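ATP-dependent 6-phosphofructokinase isozyme 2 (Escherichia coli, PDB 3UMO) catalyses the ATP-dependent phosphorylation of D-fructose 6-phosphate to fructose 1,6-bisphosphate, the first committing step of glycolysis, working as a magnesium-requiring homodimer of the PfkB family. Local coordinates at residues 184-189 with 219-224; 207-212 with 229-234; 239-244 with 275-280. All blocks are in the same frame, centred on the assembly; numbering follows the deposited sequence. Where two conformers were deposited one is given.

Contact 1: residues 184-189 with 219-224. With ATP (adenosine-5'-triphosphate), chain E; ATP (adenosine-5'-triphosphate), chain I.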
loop_
_atom_site.group_PDB
_atom_site.type_symbol
_atom_site.label_atom_id
_atom_site.label_comp_id
_atom_site.label_asym_id
_atom_site.label_seq_id
_atom_site.Cartn_x
_atom_site.Cartn_y
_atom_site.Cartn_z
ATOM N N VAL A 184 18.965 -18.425 -25.455
ATOM C CA VAL A 184 18.054 -18.361 -24.316
ATOM C C VAL A 184 18.260 -17.018 -23.605
ATOM O O VAL A 184 19.394 -16.546 -23.492
ATOM C CB VAL A 184 18.269 -19.565 -23.352
ATOM C CG1 VAL A 184 19.678 -19.560 -22.770
ATOM C CG2 VAL A 184 17.210 -19.575 -22.246
ATOM N N LYS A 185 17.170 -16.388 -23.164
ATOM C CA LYS A 185 17.268 -15.122 -22.430
ATOM C C LYS A 185 16.669 -15.210 -21.028
ATOM O O LYS A 185 15.545 -14.757 -20.787
ATOM C CB LYS A 185 16.639 -13.924 -23.182
ATOM C CG LYS A 185 16.969 -12.573 -22.480
ATOM C CD LYS A 185 15.910 -11.484 -22.640
ATOM C CE LYS A 185 14.625 -11.783 -21.852
ATOM N NZ LYS A 185 14.862 -12.005 -20.393
ATOM N N PRO A 186 17.418 -15.799 -20.091
ATOM C CA PRO A 186 16.920 -15.704 -18.723
ATOM C C PRO A 186 17.202 -14.319 -18.157
ATOM O O PRO A 186 18.228 -13.712 -18.484
ATOM C CB PRO A 186 17.769 -16.732 -17.973
ATOM C CG PRO A 186 19.079 -16.758 -18.734
ATOM C CD PRO A 186 18.707 -16.509 -20.186
ATOM N N ASN A 187 16.313 -13.813 -17.312
ATOM C CA ASN A 187 16.725 -12.710 -16.440
ATOM C C ASN A 187 17.510 -13.282 -15.266
ATOM O O ASN A 187 17.819 -14.478 -15.252
ATOM C CB ASN A 187 15.556 -11.822 -15.978
ATOM C CG ASN A 187 14.552 -12.553 -15.104
ATOM O OD1 ASN A 187 14.821 -13.627 -14.558
ATOM N ND2 ASN A 187 13.371 -11.953 -14.960
ATOM N N GLN A 188 17.848 -12.447 -14.291
ATOM C CA GLN A 188 18.692 -12.917 -13.191
ATOM C C GLN A 188 18.018 -13.972 -12.337
ATOM O O GLN A 188 18.640 -14.977 -11.967
ATOM C CB GLN A 188 19.151 -11.752 -12.325
ATOM C CG GLN A 188 20.126 -10.864 -13.041
ATOM C CD GLN A 188 20.286 -9.540 -12.352
ATOM O OE1 GLN A 188 19.538 -8.599 -12.625
ATOM N NE2 GLN A 188 21.249 -9.457 -11.438
ATOM N N LYS A 189 16.748 -13.755 -12.030
ATOM C CA LYS A 189 16.012 -14.710 -11.215
ATOM C C LYS A 189 15.849 -16.032 -11.959
ATOM O O LYS A 189 16.014 -17.104 -11.378
ATOM C CB LYS A 189 14.650 -14.145 -10.806
ATOM C CG LYS A 189 14.724 -13.176 -9.637
ATOM C CD LYS A 189 13.352 -12.890 -9.050
ATOM C CE LYS A 189 13.421 -11.740 -8.057
ATOM N NZ LYS A 189 12.094 -11.445 -7.453
ATOM N N LYS A 219 23.571 -22.309 -27.511
ATOM C CA LYS A 219 24.682 -21.726 -28.260
ATOM C C LYS A 219 25.005 -20.341 -27.721
ATOM O O LYS A 219 26.167 -19.950 -27.614
ATOM C CB LYS A 219 24.343 -21.643 -29.750
ATOM C CG LYS A 219 24.209 -23.010 -30.432
ATOM C CD LYS A 219 24.132 -22.862 -31.952
ATOM C CE LYS A 219 24.024 -24.210 -32.659
ATOM N NZ LYS A 219 22.673 -24.817 -32.511
ATOM N N ARG A 220 23.955 -19.606 -27.379
ATOM C CA ARG A 220 24.083 -18.257 -26.857
ATOM C C ARG A 220 23.189 -18.088 -25.640
ATOM O O ARG A 220 22.036 -18.519 -25.641
ATOM C CB ARG A 220 23.674 -17.243 -27.922
ATOM C CG ARG A 220 24.345 -17.448 -29.275
ATOM C CD ARG A 220 23.693 -16.566 -30.334
ATOM N NE ARG A 220 24.175 -16.889 -31.675
ATOM C CZ ARG A 220 23.727 -17.905 -32.406
ATOM N NH1 ARG A 220 22.784 -18.710 -31.930
ATOM N NH2 ARG A 220 24.225 -18.122 -33.615
ATOM N N VAL A 221 23.731 -17.462 -24.603
ATOM C CA VAL A 221 22.962 -17.144 -23.412
ATOM C C VAL A 221 23.056 -15.645 -23.199
ATOM O O VAL A 221 24.152 -15.089 -23.087
ATOM C CB VAL A 221 23.500 -17.874 -22.164
ATOM C CG1 VAL A 221 22.778 -17.382 -20.904
ATOM C CG2 VAL A 221 23.338 -19.377 -22.322
ATOM N N VAL A 222 21.915 -14.979 -23.180
ATOM C CA VAL A 222 21.913 -13.569 -22.847
ATOM C C VAL A 222 21.176 -13.402 -21.532
ATOM O O VAL A 222 19.962 -13.589 -21.469
ATOM C CB VAL A 222 21.261 -12.720 -23.957
ATOM C CG1 VAL A 222 21.200 -11.246 -23.546
ATOM C CG2 VAL A 222 22.046 -12.877 -25.252
ATOM N N VAL A 223 21.915 -13.079 -20.477
ATOM C CA VAL A 223 21.292 -12.832 -19.189
ATOM C C VAL A 223 20.898 -11.364 -19.125
ATOM O O VAL A 223 21.752 -10.478 -19.119
ATOM C CB VAL A 223 22.231 -13.139 -18.021
ATOM C CG1 VAL A 223 21.458 -13.055 -16.705
ATOM C CG2 VAL A 223 22.852 -14.519 -18.187
ATOM N N SER A 224 19.601 -11.097 -19.079
ATOM C CA SER A 224 19.168 -9.705 -19.015
ATOM C C SER A 224 19.145 -9.241 -17.552
ATOM O O SER A 224 18.774 -9.994 -16.643
ATOM C CB SER A 224 17.835 -9.499 -19.737
ATOM O OG SER A 224 16.752 -10.182 -19.112
HETATM P PG ATP E . 10.117 -8.840 -18.383
HETATM O O1G ATP E . 9.817 -10.183 -18.950
HETATM O O2G ATP E . 9.330 -7.863 -19.252
HETATM O O3G ATP E . 9.746 -8.706 -16.946
HETATM P PB ATP E . 12.786 -9.404 -18.100
HETATM O O1B ATP E . 12.773 -9.519 -16.545
HETATM O O2B ATP E . 12.804 -10.763 -18.831
HETATM O O3B ATP E . 11.608 -8.471 -18.636
HETATM P PA ATP E . 14.830 -7.377 -18.077
HETATM O O1A ATP E . 14.164 -6.825 -16.852
HETATM O O2A ATP E . 16.323 -7.653 -17.886
HETATM O O3A ATP E . 14.117 -8.668 -18.563
HETATM O "O5'" ATP E . 14.578 -6.329 -19.272
HETATM C "C5'" ATP E . 15.234 -6.505 -20.481
HETATM C "C4'" ATP E . 15.971 -5.360 -21.014
HETATM O "O4'" ATP E . 15.124 -4.195 -20.910
HETATM C "C3'" ATP E . 17.141 -5.010 -20.194
HETATM O "O3'" ATP E . 18.246 -5.760 -20.533
HETATM C "C2'" ATP E . 17.309 -3.572 -20.465
HETATM O "O2'" ATP E . 17.835 -3.384 -21.715
HETATM C "C1'" ATP E . 15.905 -3.102 -20.484
HETATM N N9 ATP E . 15.467 -2.655 -19.163
HETATM C C8 ATP E . 14.746 -3.369 -18.279
HETATM N N7 ATP E . 14.557 -2.594 -17.182
HETATM C C5 ATP E . 15.157 -1.401 -17.375
HETATM C C6 ATP E . 15.278 -0.241 -16.603
HETATM N N6 ATP E . 14.667 -0.149 -15.235
HETATM N N1 ATP E . 15.963 0.798 -17.112
HETATM C C2 ATP E . 16.521 0.737 -18.333
HETATM N N3 ATP E . 16.416 -0.358 -19.091
HETATM C C4 ATP E . 15.743 -1.433 -18.643
HETATM P PG ATP I . 9.947 -11.591 -13.777
HETATM O O1G ATP I . 10.699 -10.964 -14.903
HETATM O O2G ATP I . 8.938 -12.559 -14.398
HETATM O O3G ATP I . 10.881 -12.333 -12.852
HETATM P PB ATP I . 9.276 -9.026 -12.774
HETATM O O1B ATP I . 7.958 -8.543 -12.028
HETATM O O2B ATP I . 9.493 -8.195 -14.046
HETATM O O3B ATP I . 9.040 -10.575 -13.054
HETATM P PA ATP I . 10.505 -8.827 -10.300
HETATM O O1A ATP I . 9.400 -9.714 -9.759
HETATM O O2A ATP I . 11.870 -9.262 -9.746
HETATM O O3A ATP I . 10.516 -8.881 -11.824
HETATM O "O5'" ATP I . 10.206 -7.320 -9.818
HETATM C "C5'" ATP I . 10.263 -6.255 -10.691
HETATM C "C4'" ATP I . 9.873 -4.974 -10.126
HETATM O "O4'" ATP I . 8.782 -5.220 -9.213
HETATM C "C3'" ATP I . 10.957 -4.447 -9.291
HETATM O "O3'" ATP I . 11.750 -3.589 -10.015
HETATM C "C2'" ATP I . 10.271 -3.748 -8.204
HETATM O "O2'" ATP I . 9.993 -2.476 -8.613
HETATM C "C1'" ATP I . 9.008 -4.499 -8.026
HETATM N N9 ATP I . 9.052 -5.412 -6.888
HETATM C C8 ATP I . 9.415 -6.706 -6.941
HETATM N N7 ATP I . 9.323 -7.220 -5.692
HETATM C C5 ATP I . 8.899 -6.255 -4.851
HETATM C C6 ATP I . 8.625 -6.212 -3.477
HETATM N N6 ATP I . 8.800 -7.433 -2.617
HETATM N N1 ATP I . 8.204 -5.052 -2.938
HETATM C C2 ATP I . 8.043 -3.951 -3.698
HETATM N N3 ATP I . 8.294 -3.967 -5.013
HETATM C C4 ATP I . 8.722 -5.088 -5.613
HETATM O O HOH W 1 17.266 -9.473 -14.199
#
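K185 sets out with CG anti to its backbone N (chi1 -171°), and the chain then bends at chi3 and chi4, folding the ammonium back onto S224. S224 answers with OG held between its own backbone N and carbonyl carbon (chi1 65°). NZ donates to S224 OG over 2.9 Å and also to O2B of ATP in chain E, while the methylenes CD and CE run past the serine. S224 OG in turn sits 2.8 Å from O2A of that ATP and slightly farther from its bridging O3A; its single proton could serve either. Amine, hydroxyl and phosphates thus form one cluster, in which the lysine charge probably offsets some of the negative charge of the beta phosphate. Leading up to this cluster, the two backbones run alongside each other in the same sense. V184 N bonds to R220 O and V222 N returns to V184 O at 3.0 Å, a parallel bridge at the tail of strand 183-184, the last strand of the parallel sheet of this ribokinase-clan fold, which the bridge extends toward 221-224. S224 N donates to P186 O at 3.0 Å, two residues on. On the far side V184 CG1 and V221 CG2 lie side by side, 3.7 Å apart. N187 follows as the N-cap of helix 188-195, its OD1 bonded to E190 N. With OD1 so occupied, the amide offers ND2 to O1B of ATP in chain E, a nearly straight bond of 3.0 Å at 172°, and weakly to O3G of ATP in chain I. N187 therefore lies between the substrate nucleotide and the inhibitory one, to which K189 NZ adds a weak bond at O2A. A water that accepts from Q188 N lies 2.9 Å from S224 O.

Contact 2: residues 207-212 with 229-234; sequences KAAQEI and GALGVD. With ATP (adenosine-5'-triphosphate), chain E.
A209 presses its methyl group straight at the strand, and V233 takes it: A209 CB lies 3.7 Å from V233 CG2. L231 CD2 touches the same methyl from two residues back along the strand, at 4.4 Å. This is the tight, buried part, where the small alanine is consistent with an axis separation of 8.7 Å between helix 207-212 and strand 230-233, the two running roughly the same way at 32°. The outer margin is looser and partly open to solvent. There, in one of two deposited conformers, Q210 leaves the helix with CG anti to the backbone N (chi1 -163°) and then bends at chi2, which lays its amide across V233 CG1. Here NE2 donates to D234 O at 3.2 Å (N-H angle 165°), nearly in the amide plane, and weakly to N214 OD1; both bonds are doubtful, as a second position exists. At the other end, G229 O accepts from O3' of the ATP ribose at 2.7 Å, so the residue just before the strand meets the nucleotide and the one just after it meets Q210. A209 also packs on V221 and V223 of strand 221-224; A208 and I212 meet helix 188-195, and I212 also touches V221. Helix 204-214 thus lies between that helix and one face of the three-stranded antiparallel sheet, whose other face, through A230, meets V276 and V280 of helix 272-286.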
loop_
_atom_site.group_PDB
_atom_site.type_symbol
_atom_site.label_atom_id
_atom_site.label_comp_id
_atom_site.label_asym_id
_atom_site.label_seq_id
_atom_site.Cartn_x
_atom_site.Cartn_y
_atom_site.Cartn_z
ATOM N N LYS A 207 29.650 -16.743 -14.858
ATOM C CA LYS A 207 30.023 -18.147 -14.741
ATOM C C LYS A 207 28.853 -19.078 -15.040
ATOM O O LYS A 207 29.011 -20.066 -15.751
ATOM C CB LYS A 207 30.612 -18.437 -13.364
ATOM C CG LYS A 207 32.034 -17.928 -13.220
ATOM C CD LYS A 207 32.545 -18.051 -11.800
ATOM C CE LYS A 207 33.922 -17.413 -11.686
ATOM N NZ LYS A 207 34.356 -17.239 -10.271
ATOM N N ALA A 208 27.683 -18.755 -14.499
ATOM C CA ALA A 208 26.484 -19.546 -14.762
ATOM C C ALA A 208 26.134 -19.557 -16.248
ATOM O O ALA A 208 25.792 -20.599 -16.806
ATOM C CB ALA A 208 25.312 -19.018 -13.945
ATOM N N ALA A 209 26.203 -18.389 -16.883
ATOM C CA ALA A 209 25.918 -18.288 -18.309
ATOM C C ALA A 209 26.904 -19.133 -19.118
ATOM O O ALA A 209 26.511 -19.854 -20.037
ATOM C CB ALA A 209 25.969 -16.837 -18.760
ATOM N N GLN A 210 28.184 -19.046 -18.761
ATOM C CA GLN A 210 29.203 -19.805 -19.474
ATOM C C GLN A 210 29.005 -21.306 -19.280
ATOM O O GLN A 210 29.268 -22.084 -20.194
ATOM C CB GLN A 210 30.610 -19.389 -19.044
ATOM C CG GLN A 210 31.699 -19.822 -20.022
ATOM C CD GLN A 210 31.596 -19.112 -21.362
ATOM O OE1 GLN A 210 31.683 -17.886 -21.436
ATOM N NE2 GLN A 210 31.402 -19.881 -22.430
ATOM N N GLU A 211 28.521 -21.696 -18.104
ATOM C CA GLU A 211 28.267 -23.097 -17.772
ATOM C C GLU A 211 27.239 -23.697 -18.732
ATOM O O GLU A 211 27.384 -24.835 -19.195
ATOM C CB GLU A 211 27.759 -23.178 -16.330
ATOM C CG GLU A 211 27.716 -24.559 -15.711
ATOM C CD GLU A 211 27.058 -24.552 -14.336
ATOM O OE1 GLU A 211 27.311 -23.609 -13.552
ATOM O OE2 GLU A 211 26.277 -25.485 -14.048
ATOM N N ILE A 212 26.203 -22.921 -19.031
ATOM C CA ILE A 212 25.148 -23.355 -19.946
ATOM C C ILE A 212 25.666 -23.497 -21.380
ATOM O O ILE A 212 25.303 -24.436 -22.092
ATOM C CB ILE A 212 23.960 -22.377 -19.910
ATOM C CG1 ILE A 212 23.336 -22.367 -18.513
ATOM C CG2 ILE A 212 22.917 -22.745 -20.958
ATOM C CD1 ILE A 212 22.341 -21.244 -18.306
ATOM N N GLY A 229 21.297 -3.648 -18.072
ATOM C CA GLY A 229 21.457 -4.087 -19.445
ATOM C C GLY A 229 21.471 -5.595 -19.589
ATOM O O GLY A 229 20.537 -6.280 -19.182
ATOM N N ALA A 230 22.533 -6.126 -20.181
ATOM C CA ALA A 230 22.587 -7.564 -20.386
ATOM C C ALA A 230 24.004 -8.083 -20.519
ATOM O O ALA A 230 24.930 -7.356 -20.901
ATOM C CB ALA A 230 21.748 -7.967 -21.599
ATOM N N LEU A 231 24.164 -9.361 -20.198
ATOM C CA LEU A 231 25.433 -10.043 -20.414
ATOM C C LEU A 231 25.208 -11.151 -21.438
ATOM O O LEU A 231 24.387 -12.049 -21.227
ATOM C CB LEU A 231 25.955 -10.628 -19.106
ATOM C CG LEU A 231 27.346 -11.260 -19.194
ATOM C CD1 LEU A 231 28.360 -10.388 -18.477
ATOM C CD2 LEU A 231 27.334 -12.660 -18.623
ATOM N N GLY A 232 25.931 -11.079 -22.552
ATOM C CA GLY A 232 25.799 -12.058 -23.613
ATOM C C GLY A 232 27.010 -12.967 -23.653
ATOM O O GLY A 232 28.151 -12.501 -23.608
ATOM N N VAL A 233 26.761 -14.271 -23.725
ATOM C CA VAL A 233 27.838 -15.255 -23.717
ATOM C C VAL A 233 27.751 -16.194 -24.922
ATOM O O VAL A 233 26.661 -16.648 -25.287
ATOM C CB VAL A 233 27.844 -16.057 -22.391
ATOM C CG1 VAL A 233 28.799 -17.230 -22.462
ATOM C CG2 VAL A 233 28.214 -15.148 -21.229
ATOM N N ASP A 234 28.913 -16.446 -25.531
ATOM C CA ASP A 234 29.088 -17.340 -26.666
ATOM C C ASP A 234 30.100 -18.398 -26.270
ATOM O O ASP A 234 30.604 -18.395 -25.149
ATOM C CB ASP A 234 29.709 -16.574 -27.835
ATOM C CG ASP A 234 28.752 -16.376 -28.973
ATOM O OD1 ASP A 234 27.699 -17.048 -28.992
ATOM O OD2 ASP A 234 29.063 -15.551 -29.857
HETATM P PG ATP E . 10.117 -8.840 -18.383
HETATM O O1G ATP E . 9.817 -10.183 -18.950
HETATM O O2G ATP E . 9.330 -7.863 -19.252
HETATM O O3G ATP E . 9.746 -8.706 -16.946
HETATM P PB ATP E . 12.786 -9.404 -18.100
HETATM O O1B ATP E . 12.773 -9.519 -16.545
HETATM O O2B ATP E . 12.804 -10.763 -18.831
HETATM O O3B ATP E . 11.608 -8.471 -18.636
HETATM P PA ATP E . 14.830 -7.377 -18.077
HETATM O O1A ATP E . 14.164 -6.825 -16.852
HETATM O O2A ATP E . 16.323 -7.653 -17.886
HETATM O O3A ATP E . 14.117 -8.668 -18.563
HETATM O "O5'" ATP E . 14.578 -6.329 -19.272
HETATM C "C5'" ATP E . 15.234 -6.505 -20.481
HETATM C "C4'" ATP E . 15.971 -5.360 -21.014
HETATM O "O4'" ATP E . 15.124 -4.195 -20.910
HETATM C "C3'" ATP E . 17.141 -5.010 -20.194
HETATM O "O3'" ATP E . 18.246 -5.760 -20.533
HETATM C "C2'" ATP E . 17.309 -3.572 -20.465
HETATM O "O2'" ATP E . 17.835 -3.384 -21.715
HETATM C "C1'" ATP E . 15.905 -3.102 -20.484
HETATM N N9 ATP E . 15.467 -2.655 -19.163
HETATM C C8 ATP E . 14.746 -3.369 -18.279
HETATM N N7 ATP E . 14.557 -2.594 -17.182
HETATM C C5 ATP E . 15.157 -1.401 -17.375
HETATM C C6 ATP E . 15.278 -0.241 -16.603
HETATM N N6 ATP E . 14.667 -0.149 -15.235
HETATM N N1 ATP E . 15.963 0.798 -17.112
HETATM C C2 ATP E . 16.521 0.737 -18.333
HETATM N N3 ATP E . 16.416 -0.358 -19.091
HETATM C C4 ATP E . 15.743 -1.433 -18.643
HETATM O O HOH W 2 32.844 -16.917 -23.331
#

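Contact 3: residues 239-244 with 275-280; sequences IQVVPP and MVRFGV. With ATP (adenosine-5'-triphosphate), chain E.
V241 drives its isopropyl group into the side of helix 275-280, between V276 and V280. Its CB already has a neighbour, V276 CG1 at 3.9 Å, for the two valines slide past each other in opposite directions. From CB the branches part. CG1, anti to the backbone N (chi1 173°), runs on to V280 and meets its CG2 at 3.9 Å. CG2 takes the other course, to V276 CG1 at 3.7 Å, and lies 4.0 Å from R277 CG, whose chain crosses it at about a right angle. An alanine here would lose both branches and would probably open a gap between V276 and V280, taking one apolar neighbour from the stem of R277. The guanidinium of R277 is turned to E273, its salt-bridge partner one helical turn back. No hydrogen bond joins the two segments; the interface is largely apolar. I239 closes the upstream end, its CD1 reaching tip to tip toward V276 and stopping 3.6 Å from CB of that valine. Downstream, past the end of the strand, P243 stands across V280, with CG 3.9 Å from V280 CG1. The same proline CG comes near N3 of the adenine, and V280 O takes a weak bond from the ribose O2' at 3.3 Å, so the packing runs directly into the nucleotide site. At the outer edge V242 faces its counterpart V242 of the second subunit. A helix lies nearly parallel (22°) to a strand of a small antiparallel sheet, packed by apolar side chains; in this ribokinase-clan kinase the helix, at V280, forms part of the adenosine pocket, with V280 one of the residues that bind the substrate ATP.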
loop_
_atom_site.group_PDB
_atom_site.type_symbol
_atom_site.label_atom_id
_atom_site.label_comp_id
_atom_site.label_asym_id
_atom_site.label_seq_id
_atom_site.Cartn_x
_atom_site.Cartn_y
_atom_site.Cartn_z
ATOM N N ILE A 239 30.184 -10.437 -23.420
ATOM C CA ILE A 239 30.072 -8.992 -23.441
ATOM C C ILE A 239 28.966 -8.525 -22.517
ATOM O O ILE A 239 27.948 -9.208 -22.352
ATOM C CB ILE A 239 29.775 -8.470 -24.850
ATOM C CG1 ILE A 239 28.556 -9.183 -25.432
ATOM C CG2 ILE A 239 30.987 -8.638 -25.771
ATOM C CD1 ILE A 239 27.740 -8.310 -26.336
ATOM N N GLN A 240 29.173 -7.364 -21.904
ATOM C CA GLN A 240 28.098 -6.725 -21.175
ATOM C C GLN A 240 27.758 -5.424 -21.873
ATOM O O GLN A 240 28.644 -4.672 -22.299
ATOM C CB GLN A 240 28.440 -6.470 -19.697
ATOM C CG GLN A 240 27.254 -5.835 -18.942
ATOM C CD GLN A 240 27.386 -5.840 -17.424
ATOM O OE1 GLN A 240 28.341 -6.389 -16.867
ATOM N NE2 GLN A 240 26.410 -5.223 -16.746
ATOM N N VAL A 241 26.467 -5.172 -22.004
ATOM C CA VAL A 241 26.002 -3.934 -22.602
ATOM C C VAL A 241 25.076 -3.253 -21.609
ATOM O O VAL A 241 24.118 -3.862 -21.135
ATOM C CB VAL A 241 25.257 -4.204 -23.914
ATOM C CG1 VAL A 241 24.627 -2.907 -24.444
ATOM C CG2 VAL A 241 26.208 -4.793 -24.940
ATOM N N VAL A 242 25.376 -1.996 -21.291
ATOM C CA VAL A 242 24.583 -1.226 -20.332
ATOM C C VAL A 242 23.826 -0.125 -21.076
ATOM O O VAL A 242 24.398 0.545 -21.936
ATOM C CB VAL A 242 25.507 -0.607 -19.268
ATOM C CG1 VAL A 242 24.712 -0.008 -18.104
ATOM C CG2 VAL A 242 26.471 -1.672 -18.761
ATOM N N PRO A 243 22.532 0.057 -20.757
ATOM C CA PRO A 243 21.751 1.108 -21.416
ATOM C C PRO A 243 22.249 2.487 -21.014
ATOM O O PRO A 243 22.915 2.636 -19.983
ATOM C CB PRO A 243 20.337 0.925 -20.839
ATOM C CG PRO A 243 20.360 -0.318 -20.026
ATOM C CD PRO A 243 21.776 -0.621 -19.695
ATOM N N PRO A 244 21.915 3.505 -21.813
ATOM C CA PRO A 244 22.248 4.875 -21.423
ATOM C C PRO A 244 21.433 5.299 -20.204
ATOM O O PRO A 244 20.391 4.693 -19.919
ATOM C CB PRO A 244 21.852 5.700 -22.657
ATOM C CG PRO A 244 20.879 4.854 -23.399
ATOM C CD PRO A 244 21.292 3.435 -23.146
ATOM N N MET A 275 23.875 -8.221 -31.667
ATOM C CA MET A 275 22.645 -8.805 -31.148
ATOM C C MET A 275 22.293 -8.274 -29.754
ATOM O O MET A 275 21.159 -7.863 -29.513
ATOM C CB MET A 275 22.765 -10.330 -31.113
ATOM C CG MET A 275 21.490 -11.033 -30.714
ATOM S SD MET A 275 21.767 -12.794 -30.488
ATOM C CE MET A 275 22.768 -12.786 -29.011
ATOM N N VAL A 276 23.257 -8.286 -28.837
ATOM C CA VAL A 276 22.999 -7.840 -27.465
ATOM C C VAL A 276 22.759 -6.333 -27.414
ATOM O O VAL A 276 21.877 -5.855 -26.690
ATOM C CB VAL A 276 24.133 -8.263 -26.492
ATOM C CG1 VAL A 276 23.906 -7.687 -25.101
ATOM C CG2 VAL A 276 24.230 -9.793 -26.419
ATOM N N ARG A 277 23.525 -5.584 -28.199
ATOM C CA ARG A 277 23.327 -4.142 -28.260
ATOM C C ARG A 277 21.914 -3.785 -28.713
ATOM O O ARG A 277 21.268 -2.939 -28.111
ATOM C CB ARG A 277 24.331 -3.484 -29.200
ATOM C CG ARG A 277 25.725 -3.376 -28.648
ATOM C CD ARG A 277 26.561 -2.461 -29.545
ATOM N NE ARG A 277 28.001 -2.580 -29.326
ATOM C CZ ARG A 277 28.633 -2.203 -28.218
ATOM N NH1 ARG A 277 27.959 -1.687 -27.197
ATOM N NH2 ARG A 277 29.948 -2.351 -28.127
ATOM N N PHE A 278 21.448 -4.427 -29.779
ATOM C CA PHE A 278 20.121 -4.146 -30.306
ATOM C C PHE A 278 19.065 -4.610 -29.307
ATOM O O PHE A 278 18.037 -3.954 -29.127
ATOM C CB PHE A 278 19.925 -4.836 -31.657
ATOM C CG PHE A 278 18.779 -4.290 -32.458
ATOM C CD1 PHE A 278 18.720 -2.942 -32.772
ATOM C CD2 PHE A 278 17.772 -5.126 -32.921
ATOM C CE1 PHE A 278 17.669 -2.430 -33.519
ATOM C CE2 PHE A 278 16.711 -4.615 -33.670
ATOM C CZ PHE A 278 16.662 -3.269 -33.967
ATOM N N GLY A 279 19.335 -5.730 -28.638
ATOM C CA GLY A 279 18.450 -6.225 -27.594
ATOM C C GLY A 279 18.298 -5.230 -26.450
ATOM O O GLY A 279 17.183 -4.943 -26.003
ATOM N N VAL A 280 19.419 -4.714 -25.953
ATOM C CA VAL A 280 19.373 -3.718 -24.888
ATOM C C VAL A 280 18.679 -2.445 -25.367
ATOM O O VAL A 280 17.889 -1.849 -24.628
ATOM C CB VAL A 280 20.783 -3.401 -24.330
ATOM C CG1 VAL A 280 20.779 -2.094 -23.526
ATOM C CG2 VAL A 280 21.259 -4.556 -23.466
HETATM P PG ATP E . 10.117 -8.840 -18.383
HETATM O O1G ATP E . 9.817 -10.183 -18.950
HETATM O O2G ATP E . 9.330 -7.863 -19.252
HETATM O O3G ATP E . 9.746 -8.706 -16.946
HETATM P PB ATP E . 12.786 -9.404 -18.100
HETATM O O1B ATP E . 12.773 -9.519 -16.545
HETATM O O2B ATP E . 12.804 -10.763 -18.831
HETATM O O3B ATP E . 11.608 -8.471 -18.636
HETATM P PA ATP E . 14.830 -7.377 -18.077
HETATM O O1A ATP E . 14.164 -6.825 -16.852
HETATM O O2A ATP E . 16.323 -7.653 -17.886
HETATM O O3A ATP E . 14.117 -8.668 -18.563
HETATM O "O5'" ATP E . 14.578 -6.329 -19.272
HETATM C "C5'" ATP E . 15.234 -6.505 -20.481
HETATM C "C4'" ATP E . 15.971 -5.360 -21.014
HETATM O "O4'" ATP E . 15.124 -4.195 -20.910
HETATM C "C3'" ATP E . 17.141 -5.010 -20.194
HETATM O "O3'" ATP E . 18.246 -5.760 -20.533
HETATM C "C2'" ATP E . 17.309 -3.572 -20.465
HETATM O "O2'" ATP E . 17.835 -3.384 -21.715
HETATM C "C1'" ATP E . 15.905 -3.102 -20.484
HETATM N N9 ATP E . 15.467 -2.655 -19.163
HETATM C C8 ATP E . 14.746 -3.369 -18.279
HETATM N N7 ATP E . 14.557 -2.594 -17.182
HETATM C C5 ATP E . 15.157 -1.401 -17.375
HETATM C C6 ATP E . 15.278 -0.241 -16.603
HETATM N N6 ATP E . 14.667 -0.149 -15.235
HETATM N N1 ATP E . 15.963 0.798 -17.112
HETATM C C2 ATP E . 16.521 0.737 -18.333
HETATM N N3 ATP E . 16.416 -0.358 -19.091
HETATM C C4 ATP E . 15.743 -1.433 -18.643
#

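Overall arrangement
All three contacts converge on the small antiparallel sheet 221-224, 230-233, 238-241, each bringing in a different strand. Contact 1 joins its first strand to the end of the large parallel sheet; contact 2 lays helix 204-214 on one face, contact 3 helix 272-286 on the other. Centres of contacts 1 and 2 are about 7 Å apart; contact 3 lies about 12 Å from contact 1 and 13 Å from contact 2. Along the chain the segments of contacts 1 and 2 alternate, and contact 3 follows. A residue of each meets the same ATP, at phosphates in contact 1, ribose through G229 in contact 2, ribose and adenine in contact 3; all contribute to one nucleotide site.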